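Long-range contact in phosphotriesterase homology protein (Escherichia coli, PDB 1BF6), which hydrolyses phosphorylated glyceryl acetates and also aromatic acetates and propionates, using two zinc ions per subunit: residues Asp30-Met43 against Gln63-Asn75. Numbering follows the deposited sequence.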
ATOM      1  N   ASP A  30      -8.059  13.043   7.989  1.00 13.68           N
ATOM      2  CA  ASP A  30      -9.494  12.783   7.999  1.00 13.78           C
ATOM      3  C   ASP A  30     -10.337  13.954   7.481  1.00 13.29           C
ATOM      4  O   ASP A  30     -11.507  14.084   7.844  1.00 11.52           O
ATOM      5  CB  ASP A  30      -9.944  12.439   9.430  1.00 15.22           C
ATOM      6  CG  ASP A  30      -9.839  13.630  10.401  1.00 18.66           C
ATOM      7  OD1 ASP A  30      -9.150  14.636  10.095  1.00 17.75           O
ATOM      8  OD2 ASP A  30     -10.457  13.559  11.487  1.00 16.11           O
ATOM      9  N   GLN A  31      -9.743  14.807   6.651  1.00 12.40           N
ATOM     10  CA  GLN A  31     -10.457  15.964   6.120  1.00 12.66           C
ATOM     11  C   GLN A  31     -11.257  15.568   4.891  1.00 12.92           C
ATOM     12  O   GLN A  31     -10.771  15.598   3.761  1.00 14.50           O
ATOM     13  CB  GLN A  31      -9.473  17.091   5.838  1.00 10.20           C
ATOM     14  CG  GLN A  31      -8.675  17.471   7.088  1.00 12.32           C
ATOM     15  CD  GLN A  31      -7.768  18.665   6.883  1.00 13.35           C
ATOM     16  OE1 GLN A  31      -6.743  18.571   6.218  1.00 11.12           O
ATOM     17  NE2 GLN A  31      -8.132  19.795   7.485  1.00 13.80           N
ATOM     18  N   TYR A  32     -12.503  15.199   5.152  1.00 12.99           N
ATOM     19  CA  TYR A  32     -13.425  14.721   4.148  1.00 13.86           C
ATOM     20  C   TYR A  32     -13.534  15.482   2.831  1.00 15.38           C
ATOM     21  O   TYR A  32     -13.318  14.897   1.768  1.00 14.53           O
ATOM     22  CB  TYR A  32     -14.810  14.552   4.759  1.00 14.79           C
ATOM     23  CG  TYR A  32     -15.775  13.849   3.840  1.00 15.26           C
ATOM     24  CD1 TYR A  32     -15.569  12.517   3.468  1.00 14.78           C
ATOM     25  CD2 TYR A  32     -16.892  14.513   3.339  1.00 13.61           C
ATOM     26  CE1 TYR A  32     -16.455  11.869   2.617  1.00 13.89           C
ATOM     27  CE2 TYR A  32     -17.785  13.877   2.493  1.00 13.96           C
ATOM     28  CZ  TYR A  32     -17.563  12.553   2.136  1.00 13.65           C
ATOM     29  OH  TYR A  32     -18.465  11.921   1.318  1.00 13.52           O
ATOM     30  N   ALA A  33     -13.929  16.753   2.894  1.00 13.93           N
ATOM     31  CA  ALA A  33     -14.081  17.561   1.683  1.00 13.94           C
ATOM     32  C   ALA A  33     -12.807  17.556   0.839  1.00 13.15           C
ATOM     33  O   ALA A  33     -12.859  17.295  -0.364  1.00 13.67           O
ATOM     34  CB  ALA A  33     -14.493  18.991   2.041  1.00 11.38           C
ATOM     35  N   PHE A  34     -11.668  17.795   1.480  1.00 12.23           N
ATOM     36  CA  PHE A  34     -10.386  17.810   0.785  1.00 12.98           C
ATOM     37  C   PHE A  34     -10.065  16.466   0.143  1.00 13.96           C
ATOM     38  O   PHE A  34      -9.582  16.421  -0.989  1.00 14.32           O
ATOM     39  CB  PHE A  34      -9.251  18.170   1.737  1.00 13.17           C
ATOM     40  CG  PHE A  34      -9.324  19.564   2.278  1.00 12.85           C
ATOM     41  CD1 PHE A  34     -10.176  20.504   1.717  1.00 12.44           C
ATOM     42  CD2 PHE A  34      -8.518  19.938   3.346  1.00 15.24           C
ATOM     43  CE1 PHE A  34     -10.221  21.794   2.210  1.00 13.49           C
ATOM     44  CE2 PHE A  34      -8.554  21.230   3.849  1.00 15.57           C
ATOM     45  CZ  PHE A  34      -9.408  22.156   3.278  1.00 14.47           C
ATOM     46  N   ILE A  35     -10.296  15.375   0.876  1.00 13.09           N
ATOM     47  CA  ILE A  35     -10.008  14.043   0.349  1.00 11.67           C
ATOM     48  C   ILE A  35     -10.913  13.719  -0.839  1.00 10.24           C
ATOM     49  O   ILE A  35     -10.440  13.174  -1.830  1.00 11.70           O
ATOM     50  CB  ILE A  35     -10.006  12.937   1.470  1.00 12.67           C
ATOM     51  CG1 ILE A  35      -8.527  12.688   1.882  1.00 13.52           C
ATOM     52  CG2 ILE A  35     -10.610  11.630   0.948  1.00 10.93           C
ATOM     53  CD1 ILE A  35      -7.439  13.056   0.837  1.00 17.16           C
ATOM     54  N   CYS A  36     -12.186  14.103  -0.764  1.00  9.33           N
ATOM     55  CA  CYS A  36     -13.117  13.898  -1.875  1.00 11.50           C
ATOM     56  C   CYS A  36     -12.656  14.691  -3.111  1.00 12.90           C
ATOM     57  O   CYS A  36     -12.732  14.196  -4.233  1.00 12.69           O
ATOM     58  CB  CYS A  36     -14.528  14.345  -1.499  1.00 11.58           C
ATOM     59  SG  CYS A  36     -15.424  13.195  -0.438  1.00 14.53           S
ATOM     60  N   GLN A  37     -12.178  15.919  -2.906  1.00 13.12           N
ATOM     61  CA  GLN A  37     -11.705  16.745  -4.020  1.00 13.76           C
ATOM     62  C   GLN A  37     -10.489  16.092  -4.679  1.00 14.22           C
ATOM     63  O   GLN A  37     -10.377  16.077  -5.912  1.00 13.96           O
ATOM     64  CB  GLN A  37     -11.366  18.165  -3.538  1.00 15.00           C
ATOM     65  CG  GLN A  37     -12.600  19.007  -3.180  1.00 20.13           C
ATOM     66  CD  GLN A  37     -12.312  20.126  -2.165  1.00 24.72           C
ATOM     67  OE1 GLN A  37     -11.186  20.638  -2.062  1.00 25.95           O
ATOM     68  NE2 GLN A  37     -13.337  20.499  -1.405  1.00 26.27           N
ATOM     69  N   GLU A  38      -9.604  15.519  -3.861  1.00 11.00           N
ATOM     70  CA  GLU A  38      -8.410  14.841  -4.363  1.00  9.76           C
ATOM     71  C   GLU A  38      -8.790  13.605  -5.184  1.00 10.11           C
ATOM     72  O   GLU A  38      -8.113  13.269  -6.152  1.00 11.23           O
ATOM     73  CB  GLU A  38      -7.507  14.424  -3.205  1.00 10.87           C
ATOM     74  CG  GLU A  38      -6.938  15.595  -2.392  1.00 10.89           C
ATOM     75  CD  GLU A  38      -5.607  16.122  -2.917  1.00 12.42           C
ATOM     76  OE1 GLU A  38      -5.040  15.554  -3.878  1.00 11.28           O
ATOM     77  OE2 GLU A  38      -5.103  17.108  -2.338  1.00 14.81           O
ATOM     78  N   MET A  39      -9.864  12.923  -4.791  1.00 11.10           N
ATOM     79  CA  MET A  39     -10.297  11.729  -5.521  1.00  9.98           C
ATOM     80  C   MET A  39     -10.889  12.145  -6.861  1.00 11.26           C
ATOM     81  O   MET A  39     -10.684  11.465  -7.858  1.00 13.28           O
ATOM     82  CB  MET A  39     -11.287  10.887  -4.700  1.00 10.07           C
ATOM     83  CG  MET A  39     -10.690  10.284  -3.416  1.00  6.84           C
ATOM     84  SD  MET A  39      -9.220   9.254  -3.624  1.00 10.47           S
ATOM     85  CE  MET A  39      -7.898  10.340  -2.959  1.00 11.58           C
ATOM     86  N   ASN A  40     -11.588  13.279  -6.893  1.00 12.87           N
ATOM     87  CA  ASN A  40     -12.150  13.792  -8.142  1.00 14.24           C
ATOM     88  C   ASN A  40     -11.011  14.159  -9.100  1.00 13.91           C
ATOM     89  O   ASN A  40     -11.103  13.910 -10.303  1.00 13.74           O
ATOM     90  CB  ASN A  40     -13.039  15.014  -7.893  1.00 15.32           C
ATOM     91  CG  ASN A  40     -14.364  14.658  -7.244  1.00 17.76           C
ATOM     92  OD1 ASN A  40     -14.995  15.496  -6.596  1.00 20.40           O
ATOM     93  ND2 ASN A  40     -14.806  13.429  -7.436  1.00 17.22           N
ATOM     94  N   ASP A  41      -9.928  14.723  -8.560  1.00 12.95           N
ATOM     95  CA  ASP A  41      -8.761  15.091  -9.371  1.00 12.41           C
ATOM     96  C   ASP A  41      -8.130  13.821  -9.954  1.00 13.71           C
ATOM     97  O   ASP A  41      -7.697  13.795 -11.107  1.00 11.98           O
ATOM     98  CB  ASP A  41      -7.706  15.823  -8.524  1.00 12.33           C
ATOM     99  CG  ASP A  41      -8.182  17.180  -8.003  1.00 12.19           C
ATOM    100  OD1 ASP A  41      -9.309  17.617  -8.334  1.00 14.00           O
ATOM    101  OD2 ASP A  41      -7.414  17.803  -7.240  1.00 13.14           O
ATOM    102  N   LEU A  42      -8.052  12.777  -9.133  1.00 11.70           N
ATOM    103  CA  LEU A  42      -7.496  11.510  -9.584  1.00 11.69           C
ATOM    104  C   LEU A  42      -8.342  10.938 -10.728  1.00 10.31           C
ATOM    105  O   LEU A  42      -7.799  10.443 -11.714  1.00 10.74           O
ATOM    106  CB  LEU A  42      -7.443  10.497  -8.432  1.00 11.10           C
ATOM    107  CG  LEU A  42      -6.349  10.624  -7.372  1.00  8.43           C
ATOM    108  CD1 LEU A  42      -6.536   9.502  -6.342  1.00  9.95           C
ATOM    109  CD2 LEU A  42      -4.970  10.552  -8.003  1.00  8.12           C
ATOM    110  N   MET A  43      -9.661  11.024 -10.582  1.00 10.54           N
ATOM    111  CA  MET A  43     -10.614  10.513 -11.572  1.00 13.64           C
ATOM    112  C   MET A  43     -10.395  11.162 -12.946  1.00 15.08           C
ATOM    113  O   MET A  43     -10.478  10.488 -13.974  1.00 14.72           O
ATOM    114  CB  MET A  43     -12.061  10.770 -11.106  1.00 15.84           C
ATOM    115  CG  MET A  43     -12.514  10.036  -9.831  1.00 19.82           C
ATOM    116  SD  MET A  43     -12.945   8.327 -10.123  1.00 28.32           S
ATOM    117  CE  MET A  43     -14.619   8.486 -10.660  1.00 24.40           C
ATOM    118  N   GLN A  63     -16.720   3.796   7.224  1.00  8.03           N
ATOM    119  CA  GLN A  63     -17.806   4.670   6.797  1.00 10.24           C
ATOM    120  C   GLN A  63     -17.294   5.831   5.944  1.00 10.96           C
ATOM    121  O   GLN A  63     -17.882   6.162   4.912  1.00 10.65           O
ATOM    122  CB  GLN A  63     -18.590   5.195   7.997  1.00  9.81           C
ATOM    123  CG  GLN A  63     -19.895   5.830   7.602  1.00 13.48           C
ATOM    124  CD  GLN A  63     -20.787   4.878   6.834  1.00 15.18           C
ATOM    125  OE1 GLN A  63     -21.171   3.825   7.346  1.00 20.11           O
ATOM    126  NE2 GLN A  63     -21.108   5.227   5.596  1.00 14.39           N
ATOM    127  N   PHE A  64     -16.167   6.396   6.363  1.00 12.36           N
ATOM    128  CA  PHE A  64     -15.521   7.508   5.668  1.00 11.95           C
ATOM    129  C   PHE A  64     -15.175   7.081   4.250  1.00 12.62           C
ATOM    130  O   PHE A  64     -15.353   7.851   3.301  1.00 10.93           O
ATOM    131  CB  PHE A  64     -14.243   7.876   6.419  1.00 13.41           C
ATOM    132  CG  PHE A  64     -13.556   9.112   5.907  1.00 13.48           C
ATOM    133  CD1 PHE A  64     -12.714   9.057   4.801  1.00 14.79           C
ATOM    134  CD2 PHE A  64     -13.698  10.323   6.584  1.00 15.55           C
ATOM    135  CE1 PHE A  64     -12.017  10.189   4.380  1.00 16.12           C
ATOM    136  CE2 PHE A  64     -13.008  11.458   6.173  1.00 16.94           C
ATOM    137  CZ  PHE A  64     -12.170  11.390   5.076  1.00 15.97           C
ATOM    138  N   MET A  65     -14.661   5.856   4.116  1.00 12.25           N
ATOM    139  CA  MET A  65     -14.291   5.318   2.805  1.00 12.87           C
ATOM    140  C   MET A  65     -15.532   5.046   1.951  1.00 12.99           C
ATOM    141  O   MET A  65     -15.525   5.303   0.744  1.00 13.45           O
ATOM    142  CB  MET A  65     -13.426   4.061   2.957  1.00 11.70           C
ATOM    143  CG  MET A  65     -12.096   4.322   3.677  1.00 12.32           C
ATOM    144  SD  MET A  65     -10.923   2.958   3.661  1.00 11.66           S
ATOM    145  CE  MET A  65     -11.636   1.879   4.930  1.00 11.11           C
ATOM    146  N   LEU A  66     -16.598   4.547   2.582  1.00 12.35           N
ATOM    147  CA  LEU A  66     -17.853   4.272   1.880  1.00 12.83           C
ATOM    148  C   LEU A  66     -18.421   5.587   1.350  1.00 13.31           C
ATOM    149  O   LEU A  66     -18.962   5.644   0.237  1.00 12.60           O
ATOM    150  CB  LEU A  66     -18.886   3.647   2.828  1.00 14.04           C
ATOM    151  CG  LEU A  66     -18.745   2.163   3.190  1.00 15.49           C
ATOM    152  CD1 LEU A  66     -19.748   1.816   4.288  1.00 12.33           C
ATOM    153  CD2 LEU A  66     -18.970   1.297   1.945  1.00 14.80           C
ATOM    154  N   ASP A  67     -18.310   6.630   2.173  1.00 12.93           N
ATOM    155  CA  ASP A  67     -18.804   7.957   1.825  1.00 13.92           C
ATOM    156  C   ASP A  67     -18.008   8.568   0.678  1.00 12.51           C
ATOM    157  O   ASP A  67     -18.600   9.150  -0.232  1.00 14.60           O
ATOM    158  CB  ASP A  67     -18.776   8.889   3.041  1.00 13.19           C
ATOM    159  CG  ASP A  67     -19.794   8.505   4.106  1.00 15.29           C
ATOM    160  OD1 ASP A  67     -20.683   7.668   3.839  1.00 15.30           O
ATOM    161  OD2 ASP A  67     -19.701   9.046   5.222  1.00 16.18           O
ATOM    162  N   VAL A  68     -16.677   8.443   0.728  1.00 13.74           N
ATOM    163  CA  VAL A  68     -15.817   8.974  -0.330  1.00 12.61           C
ATOM    164  C   VAL A  68     -16.215   8.333  -1.660  1.00 14.06           C
ATOM    165  O   VAL A  68     -16.366   9.030  -2.656  1.00 14.77           O
ATOM    166  CB  VAL A  68     -14.310   8.727  -0.041  1.00 12.71           C
ATOM    167  CG1 VAL A  68     -13.477   8.959  -1.293  1.00 13.29           C
ATOM    168  CG2 VAL A  68     -13.826   9.660   1.059  1.00 11.09           C
ATOM    169  N   MET A  69     -16.421   7.015  -1.659  1.00 12.92           N
ATOM    170  CA  MET A  69     -16.828   6.288  -2.868  1.00 13.74           C
ATOM    171  C   MET A  69     -18.180   6.767  -3.404  1.00 14.28           C
ATOM    172  O   MET A  69     -18.373   6.921  -4.614  1.00 15.18           O
ATOM    173  CB  MET A  69     -16.917   4.783  -2.592  1.00 11.83           C
ATOM    174  CG  MET A  69     -15.590   4.088  -2.367  1.00 13.02           C
ATOM    175  SD  MET A  69     -15.744   2.269  -2.551  1.00 15.15           S
ATOM    176  CE  MET A  69     -16.095   1.801  -0.858  1.00 13.06           C
ATOM    177  N   ARG A  70     -19.127   6.954  -2.495  1.00 14.53           N
ATOM    178  CA  ARG A  70     -20.469   7.408  -2.830  1.00 17.47           C
ATOM    179  C   ARG A  70     -20.423   8.793  -3.500  1.00 17.06           C
ATOM    180  O   ARG A  70     -21.043   9.023  -4.540  1.00 17.80           O
ATOM    181  CB  ARG A  70     -21.292   7.463  -1.542  1.00 19.53           C
ATOM    182  CG  ARG A  70     -22.669   8.066  -1.657  1.00 25.62           C
ATOM    183  CD  ARG A  70     -23.730   7.006  -1.847  1.00 31.92           C
ATOM    184  NE  ARG A  70     -25.066   7.573  -1.686  1.00 36.67           N
ATOM    185  CZ  ARG A  70     -26.182   7.026  -2.166  1.00 40.13           C
ATOM    186  NH1 ARG A  70     -26.136   5.881  -2.844  1.00 41.10           N
ATOM    187  NH2 ARG A  70     -27.347   7.646  -1.996  1.00 40.02           N
ATOM    188  N   GLU A  71     -19.624   9.681  -2.927  1.00 16.36           N
ATOM    189  CA  GLU A  71     -19.480  11.051  -3.407  1.00 16.86           C
ATOM    190  C   GLU A  71     -18.752  11.205  -4.739  1.00 16.39           C
ATOM    191  O   GLU A  71     -19.240  11.885  -5.633  1.00 18.65           O
ATOM    192  CB  GLU A  71     -18.755  11.873  -2.329  1.00 18.62           C
ATOM    193  CG  GLU A  71     -18.416  13.325  -2.693  1.00 21.16           C
ATOM    194  CD  GLU A  71     -19.641  14.188  -2.950  1.00 23.73           C
ATOM    195  OE1 GLU A  71     -20.631  14.070  -2.192  1.00 22.22           O
ATOM    196  OE2 GLU A  71     -19.609  14.989  -3.915  1.00 24.87           O
ATOM    197  N   THR A  72     -17.608  10.540  -4.873  1.00 15.65           N
ATOM    198  CA  THR A  72     -16.754  10.652  -6.056  1.00 13.84           C
ATOM    199  C   THR A  72     -16.819   9.539  -7.114  1.00 15.21           C
ATOM    200  O   THR A  72     -16.383   9.737  -8.251  1.00 14.74           O
ATOM    201  CB  THR A  72     -15.291  10.789  -5.617  1.00 14.11           C
ATOM    202  OG1 THR A  72     -14.859   9.566  -5.001  1.00 14.43           O
ATOM    203  CG2 THR A  72     -15.146  11.907  -4.600  1.00 11.89           C
ATOM    204  N   GLY A  73     -17.321   8.362  -6.744  1.00 12.95           N
ATOM    205  CA  GLY A  73     -17.383   7.272  -7.701  1.00 11.86           C
ATOM    206  C   GLY A  73     -16.086   6.485  -7.788  1.00 13.06           C
ATOM    207  O   GLY A  73     -15.988   5.511  -8.539  1.00 11.73           O
ATOM    208  N   ILE A  74     -15.068   6.902  -7.040  1.00 11.82           N
ATOM    209  CA  ILE A  74     -13.816   6.168  -7.071  1.00 11.89           C
ATOM    210  C   ILE A  74     -14.033   4.864  -6.286  1.00 11.85           C
ATOM    211  O   ILE A  74     -14.967   4.764  -5.488  1.00  9.65           O
ATOM    212  CB  ILE A  74     -12.641   6.989  -6.489  1.00 12.35           C
ATOM    213  CG1 ILE A  74     -11.319   6.452  -7.055  1.00 12.39           C
ATOM    214  CG2 ILE A  74     -12.686   6.993  -4.952  1.00 13.23           C
ATOM    215  CD1 ILE A  74     -10.129   7.328  -6.813  1.00 14.16           C
ATOM    216  N   ASN A  75     -13.253   3.838  -6.614  1.00 12.47           N
ATOM    217  CA  ASN A  75     -13.366   2.559  -5.917  1.00 13.30           C
ATOM    218  C   ASN A  75     -12.247   2.429  -4.894  1.00 11.71           C
ATOM    219  O   ASN A  75     -11.070   2.578  -5.217  1.00 10.19           O
ATOM    220  CB  ASN A  75     -13.318   1.380  -6.892  1.00 14.69           C
ATOM    221  CG  ASN A  75     -13.500   0.042  -6.185  1.00 17.57           C
ATOM    222  OD1 ASN A  75     -12.620  -0.823  -6.217  1.00 18.58           O
ATOM    223  ND2 ASN A  75     -14.648  -0.125  -5.530  1.00 18.23           N
TER
HETATM  224  O   HOH W   1     -20.543  13.427   0.400  1.00 32.11           O
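Tyr32 and Phe64 meet where two successive outer helices of the TIM barrel pack side by side. Helices 32-43 and 63-72 run with their axes 9.7 Å apart at closest approach and cross at -49°. Strand 47-52 lies between them in the chain, and Ile74 leads into the next barrel strand, 75-80.

The aromatic pair is T-shaped. Tyr32 turns its edge to a face of Phe64, with the planes at 82° and the centroids 5.4 Å apart. His15 makes a second edge-to-face contact with Phe64.

Knobs-into-holes packing fills the middle. Tyr32 sits among Phe64, Asp67, Val68 and Glu71. Its CG lies anti to the backbone N (chi1 -171°), which sends the ring across to the other helix. Val68 in turn enters a hole formed by Tyr32, Ile35, Cys36 and Met39. Its two methyls part there: CG1 of Val68 meets CG of Met39 at 3.7 Å, while CG2 lies against Tyr32 and Ile35. Further along, SD of the bent Met39 touches CD1 of Ile74 at 3.8 Å.

Polar contacts are few. Tyr32 OH lies 3.2 Å from Asp67 O, at best a weak hydrogen bond. A water bridges Tyr32 OH to Glu71 OE1, donating to the carboxylate. A leucine in place of Tyr32 would probably leave Phe64 without its edge-on partner and the water without its link to this helix.

The C-terminal end of helix 63-72 is shaped by Thr72 and Gly73. Thr72 OG1 bonds back to Val68 O at 2.8 Å, and its CG2 rests 3.3 Å from Cys36 O. Gly73 has positive phi, where a side chain would jam against Thr72 O. Met43 reaches over this turn and brings its CE to 3.2 Å from Thr72 O.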